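Local coordinates for single-stranded DNA-binding protein (Thermus aquaticus, PDB 2FXQ) that binds single-stranded DNA and probably recruits partner proteins during DNA replication, recombination and repair, working as a homodimer, at residues Gly12-Arg17 with Leu30-Ala35; Gln74-Glu79 with Glu102-Leu107. All blocks are in the same frame, centred on the assembly; numbering follows the deposited sequence.

Contact 1: Gly12-Arg17 with Leu30-Ala35; sequences GTLTAR and LDLNLA
The backbone oxygen of Ala-35 is gripped by two donors: Thr-13 N, 2.8 Å from Ala-35 O and lying in its carbonyl plane, and a water that also bonds Thr-13 OG1. This antiparallel pairing joins strands 5-14 and 28-41 of the first OB (oligonucleotide/oligosaccharide-binding) fold of the chain. Ala-35 N returns a more bent bond to Thr-13 O, closing the hydrogen-bonded pair. One step along, Leu-14 and Leu-34 form a non-hydrogen-bonded pair, and Asn-33 O then receives Thr-15 N at 2.9 Å with a nearly straight N-H approach (165°), while Leu-14 CA makes a CA-H...O contact with Asn-33 O at 3.3 Å.

On the buried side, Leu-14 packs mainly through one methyl. With CG anti to its carbonyl carbon (chi1 -73°), its CD2 reaches over to strand 28-41 and touches two leucines there, pressing on Leu-32 CB at a tight 3.5 Å and meeting the methyl of Leu-34 CD2 at 3.6 Å. Leu-70, Ile-76 and Val-56 help enclose this leucine cluster. Gly-12 brings its CA within 3.3 Å of Ala-35 O.

The other side is more open. Thr-15 holds OG1 between its backbone N and carbonyl carbon (chi1 55°), which sets the hydroxyl over Asn-33 CB and places the methyl against Ala-35. The amide oxygen of Asn-33 turns instead to Arg-55 on strand 47-59. Where the chain leaves the strand, a water takes the place of direct pairing, accepting from Asn-33 N and donating to Ala-16 O. Beside Ala-35, the methyl of Thr-15 CG2 rests 3.6 Å from Ala-35 CB.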
loop_
_atom_site.group_PDB
_atom_site.type_symbol
_atom_site.label_atom_id
_atom_site.label_comp_id
_atom_site.label_asym_id
_atom_site.label_seq_id
_atom_site.Cartn_x
_atom_site.Cartn_y
_atom_site.Cartn_z
ATOM N N GLY A 12 12.148 -4.221 4.307
ATOM C CA GLY A 12 13.378 -4.805 3.764
ATOM C C GLY A 12 14.323 -5.130 4.881
ATOM O O GLY A 12 14.104 -4.741 6.050
ATOM N N THR A 13 15.413 -5.803 4.542
ATOM C CA THR A 13 16.384 -6.193 5.535
ATOM C C THR A 13 17.596 -5.275 5.415
ATOM O O THR A 13 18.077 -4.985 4.283
ATOM C CB THR A 13 16.855 -7.611 5.169
ATOM O OG1 THR A 13 15.721 -8.461 5.280
ATOM C CG2 THR A 13 17.877 -8.135 6.169
ATOM N N LEU A 14 18.122 -4.860 6.562
ATOM C CA LEU A 14 19.322 -4.023 6.566
ATOM C C LEU A 14 20.580 -4.812 6.100
ATOM O O LEU A 14 20.901 -5.930 6.594
ATOM C CB LEU A 14 19.556 -3.435 7.961
ATOM C CG LEU A 14 18.604 -2.300 8.405
ATOM C CD1 LEU A 14 18.745 -2.083 9.917
ATOM C CD2 LEU A 14 18.948 -0.930 7.691
ATOM N N THR A 15 21.287 -4.226 5.142
ATOM C CA THR A 15 22.476 -4.859 4.606
ATOM C C THR A 15 23.737 -4.432 5.301
ATOM O O THR A 15 24.784 -4.973 4.964
ATOM C CB THR A 15 22.682 -4.583 3.111
ATOM O OG1 THR A 15 22.696 -3.147 2.920
ATOM C CG2 THR A 15 21.496 -5.117 2.319
ATOM N N ALA A 16 23.650 -3.481 6.233
ATOM C CA ALA A 16 24.766 -3.073 7.077
ATOM C C ALA A 16 24.201 -2.482 8.326
ATOM O O ALA A 16 23.057 -2.019 8.344
ATOM C CB ALA A 16 25.689 -2.030 6.354
ATOM N N ARG A 17 24.994 -2.441 9.394
ATOM C CA ARG A 17 24.541 -1.759 10.600
ATOM C C ARG A 17 24.473 -0.237 10.371
ATOM O O ARG A 17 25.483 0.329 9.951
ATOM C CB ARG A 17 25.533 -2.082 11.742
ATOM C CG ARG A 17 25.102 -1.642 13.147
ATOM C CD ARG A 17 26.234 -1.819 14.201
ATOM N NE ARG A 17 27.269 -0.781 14.060
ATOM C CZ ARG A 17 28.574 -1.014 13.949
ATOM N NH1 ARG A 17 29.032 -2.268 14.022
ATOM N NH2 ARG A 17 29.437 0.013 13.808
ATOM N N LEU A 30 20.436 9.253 9.783
ATOM C CA LEU A 30 20.607 7.804 9.901
ATOM C C LEU A 30 20.238 7.198 8.548
ATOM O O LEU A 30 19.091 7.238 8.149
ATOM C CB LEU A 30 19.717 7.230 11.001
ATOM C CG LEU A 30 20.034 5.740 11.370
ATOM C CD1 LEU A 30 21.455 5.646 12.019
ATOM C CD2 LEU A 30 18.995 5.210 12.339
ATOM N N ASP A 31 21.243 6.745 7.806
ATOM C CA ASP A 31 21.013 6.163 6.493
ATOM C C ASP A 31 20.921 4.660 6.613
ATOM O O ASP A 31 21.830 4.054 7.162
ATOM C CB ASP A 31 22.150 6.531 5.561
ATOM C CG ASP A 31 22.032 7.927 5.012
ATOM O OD1 ASP A 31 20.913 8.460 4.858
ATOM O OD2 ASP A 31 23.027 8.586 4.686
ATOM N N LEU A 32 19.834 4.054 6.114
ATOM C CA LEU A 32 19.675 2.596 6.142
ATOM C C LEU A 32 19.832 2.064 4.751
ATOM O O LEU A 32 19.279 2.656 3.805
ATOM C CB LEU A 32 18.243 2.248 6.546
ATOM C CG LEU A 32 17.616 2.898 7.789
ATOM C CD1 LEU A 32 16.321 2.293 8.117
ATOM C CD2 LEU A 32 18.506 2.834 9.000
ATOM N N ASN A 33 20.529 0.942 4.595
ATOM C CA ASN A 33 20.580 0.326 3.300
ATOM C C ASN A 33 19.707 -0.936 3.386
ATOM O O ASN A 33 20.009 -1.860 4.177
ATOM C CB ASN A 33 22.027 0.030 2.864
ATOM C CG ASN A 33 22.794 1.311 2.553
ATOM O OD1 ASN A 33 22.464 2.004 1.591
ATOM N ND2 ASN A 33 23.802 1.630 3.355
ATOM N N LEU A 34 18.586 -0.910 2.666
ATOM C CA LEU A 34 17.607 -2.044 2.730
ATOM C C LEU A 34 17.621 -2.891 1.473
ATOM O O LEU A 34 17.937 -2.398 0.371
ATOM C CB LEU A 34 16.156 -1.583 2.954
ATOM C CG LEU A 34 15.890 -0.898 4.299
ATOM C CD1 LEU A 34 14.422 -0.533 4.296
ATOM C CD2 LEU A 34 16.216 -1.784 5.540
ATOM N N ALA A 35 17.319 -4.173 1.650
ATOM C CA ALA A 35 17.257 -5.129 0.543
ATOM C C ALA A 35 16.032 -5.999 0.641
ATOM O O ALA A 35 15.544 -6.303 1.741
ATOM C CB ALA A 35 18.493 -5.995 0.491
HETATM O O HOH W 1 14.129 -8.380 2.972
HETATM O O HOH W 2 20.695 -2.303 0.424
HETATM O O HOH W 3 22.239 0.237 6.671
#

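Contact 2: Gln74-Glu79 with Glu102-Leu107; sequences QLIFVE and EFIDPL
Phe-103 and Glu-79 lie side by side and point the same way, the ring end of Phe-103 running along the glutamate chain so that Phe-103 CZ comes 3.6 Å from Glu-79 CD, with carboxylate and ring planes 43° apart. The ring gets there because Phe-103 CG sits between its own backbone N and carbonyl carbon (chi1 61°), which brings the ring close to strand 75-84. Phe-103 CE1 also meets Phe-77 CE2 at 4.0 Å, the two side chains crossing at a slant. Phe-77 in turn has Asp-105 alongside: Asp-105 OD1 lies at the ring edge, 3.8 Å from Phe-77 CD2, and the two planes differ by just 7°.

On the reverse face the side chains are aliphatic. Ile-76 CD1 packs on Pro-106, its CG2 on Ile-104 CB, and Val-78 CG2 touches Ile-104 CG2; Leu-70 and Trp-66 cover Ile-104 and Pro-106.

The strands pair antiparallel until a classic beta bulge, where Glu-102 and Phe-103 both face Glu-79. Glu-79 O accepts from Glu-102 N at 2.7 Å and, more distantly, from Phe-103 N at 3.3 Å.

Glu-79 OE2 is hydrogen-bonded to Gln-7 of the second subunit; cut back to an alanine, this position would probably leave that amide without its acceptor and open a gap along the outer part of the Phe-103 ring. The contact thus combines an apolar face turned into the OB fold with a mixed aromatic and acidic face, whose buried carboxylate ties this strand pair to the dimer partner.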
loop_
_atom_site.group_PDB
_atom_site.type_symbol
_atom_site.label_atom_id
_atom_site.label_comp_id
_atom_site.label_asym_id
_atom_site.label_seq_id
_atom_site.Cartn_x
_atom_site.Cartn_y
_atom_site.Cartn_z
ATOM N N GLN A 74 18.441 -6.976 10.196
ATOM C CA GLN A 74 17.145 -6.729 10.813
ATOM C C GLN A 74 16.163 -6.277 9.757
ATOM O O GLN A 74 16.500 -5.455 8.894
ATOM C CB GLN A 74 17.242 -5.586 11.860
ATOM C CG GLN A 74 15.917 -5.423 12.715
ATOM C CD GLN A 74 16.141 -4.559 13.959
ATOM O OE1 GLN A 74 17.213 -3.980 14.131
ATOM N NE2 GLN A 74 15.107 -4.451 14.809
ATOM N N LEU A 75 14.944 -6.753 9.882
ATOM C CA LEU A 75 13.814 -6.312 9.044
ATOM C C LEU A 75 13.280 -4.981 9.567
ATOM O O LEU A 75 13.104 -4.797 10.794
ATOM C CB LEU A 75 12.703 -7.358 9.161
ATOM C CG LEU A 75 11.828 -7.807 8.023
ATOM C CD1 LEU A 75 12.685 -8.266 6.831
ATOM C CD2 LEU A 75 10.907 -8.974 8.558
ATOM N N ILE A 76 12.951 -4.088 8.626
ATOM C CA ILE A 76 12.498 -2.743 8.955
ATOM C C ILE A 76 11.284 -2.439 8.066
ATOM O O ILE A 76 11.302 -2.658 6.853
ATOM C CB ILE A 76 13.606 -1.674 8.685
ATOM C CG1 ILE A 76 14.975 -2.021 9.319
ATOM C CG2 ILE A 76 13.144 -0.302 9.076
ATOM C CD1 ILE A 76 15.029 -1.968 10.888
ATOM N N PHE A 77 10.254 -1.889 8.683
ATOM C CA PHE A 77 9.117 -1.354 7.943
ATOM C C PHE A 77 9.295 0.164 7.831
ATOM O O PHE A 77 9.652 0.840 8.788
ATOM C CB PHE A 77 7.807 -1.694 8.741
ATOM C CG PHE A 77 6.580 -1.013 8.207
ATOM C CD1 PHE A 77 6.123 -1.341 6.985
ATOM C CD2 PHE A 77 5.902 -0.056 8.943
ATOM C CE1 PHE A 77 4.945 -0.725 6.441
ATOM C CE2 PHE A 77 4.713 0.566 8.446
ATOM C CZ PHE A 77 4.237 0.207 7.201
ATOM N N VAL A 78 9.106 0.713 6.630
ATOM C CA VAL A 78 9.351 2.131 6.374
ATOM C C VAL A 78 8.121 2.702 5.691
ATOM O O VAL A 78 7.568 2.053 4.808
ATOM C CB VAL A 78 10.531 2.245 5.312
ATOM C CG1 VAL A 78 10.776 3.696 4.981
ATOM C CG2 VAL A 78 11.778 1.542 5.846
ATOM N N GLU A 79 7.682 3.881 6.098
ATOM C CA GLU A 79 6.839 4.691 5.233
ATOM C C GLU A 79 7.520 6.024 4.971
ATOM O O GLU A 79 8.130 6.627 5.864
ATOM C CB GLU A 79 5.448 4.955 5.877
ATOM C CG GLU A 79 4.623 3.668 6.032
ATOM C CD GLU A 79 3.146 3.911 6.367
ATOM O OE1 GLU A 79 2.357 2.908 6.423
ATOM O OE2 GLU A 79 2.765 5.095 6.454
ATOM N N GLU A 102 9.400 8.926 6.653
ATOM C CA GLU A 102 8.506 9.657 7.536
ATOM C C GLU A 102 8.659 8.995 8.907
ATOM O O GLU A 102 8.844 9.683 9.936
ATOM C CB GLU A 102 7.058 9.600 6.994
ATOM C CG GLU A 102 6.543 10.920 6.379
ATOM C CD GLU A 102 7.087 11.273 4.962
ATOM O OE1 GLU A 102 8.192 11.895 4.878
ATOM O OE2 GLU A 102 6.416 10.963 3.914
ATOM N N PHE A 103 8.678 7.666 8.944
ATOM C CA PHE A 103 9.008 6.955 10.212
ATOM C C PHE A 103 9.386 5.552 9.819
ATOM O O PHE A 103 9.124 5.117 8.676
ATOM C CB PHE A 103 7.807 6.857 11.186
ATOM C CG PHE A 103 6.623 6.087 10.621
ATOM C CD1 PHE A 103 6.504 4.718 10.827
ATOM C CD2 PHE A 103 5.644 6.740 9.901
ATOM C CE1 PHE A 103 5.486 4.020 10.271
ATOM C CE2 PHE A 103 4.552 6.058 9.404
ATOM C CZ PHE A 103 4.483 4.705 9.561
ATOM N N ILE A 104 10.005 4.846 10.756
ATOM C CA ILE A 104 10.241 3.418 10.571
ATOM C C ILE A 104 9.740 2.663 11.803
ATOM O O ILE A 104 9.545 3.269 12.868
ATOM C CB ILE A 104 11.766 3.096 10.334
ATOM C CG1 ILE A 104 12.599 3.411 11.616
ATOM C CG2 ILE A 104 12.296 3.840 9.083
ATOM C CD1 ILE A 104 13.937 2.789 11.571
ATOM N N ASP A 105 9.544 1.348 11.645
ATOM C CA ASP A 105 9.259 0.462 12.793
ATOM C C ASP A 105 10.096 -0.763 12.551
ATOM O O ASP A 105 9.821 -1.558 11.643
ATOM C CB ASP A 105 7.772 0.071 12.797
ATOM C CG ASP A 105 6.856 1.206 13.219
ATOM O OD1 ASP A 105 5.984 1.603 12.410
ATOM O OD2 ASP A 105 6.899 1.734 14.353
ATOM N N PRO A 106 11.189 -0.920 13.288
ATOM C CA PRO A 106 11.984 -2.126 13.221
ATOM C C PRO A 106 11.154 -3.334 13.633
ATOM O O PRO A 106 10.283 -3.208 14.510
ATOM C CB PRO A 106 13.085 -1.840 14.283
ATOM C CG PRO A 106 13.106 -0.391 14.410
ATOM C CD PRO A 106 11.734 0.076 14.251
ATOM N N LEU A 107 11.432 -4.504 13.090
ATOM C CA LEU A 107 10.584 -5.654 13.276
ATOM C C LEU A 107 11.459 -6.744 13.855
ATOM O O LEU A 107 12.691 -6.687 13.682
ATOM C CB LEU A 107 10.018 -6.153 11.963
ATOM C CG LEU A 107 9.301 -5.031 11.186
ATOM C CD1 LEU A 107 8.835 -5.549 9.773
ATOM C CD2 LEU A 107 8.020 -4.651 12.003
HETATM O O HOH W 4 14.375 -8.619 12.154
#

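Overall arrangement
The two contacts follow one another in sequence, 12-35 and then 74-107, and their centres lie about 10 Å apart in the first of the two OB folds that each chain carries. They are joined through neighbouring strands 5-14 and 75-84: Gly-12 O lies 2.9 Å from Ile-76 N, and Leu-14 N the same distance from Gln-74 O, both probable hydrogen bonds. Strand 5-14 therefore pairs with 28-41 on one edge and 75-84 on the other, and 75-84 passes the pairing on to 103-106. Leu-34 and Val-78 bring the two apolar clusters together. While contact 1 stays within its subunit, contact 2 also reaches the second one, linking the OB core to the homodimer interface.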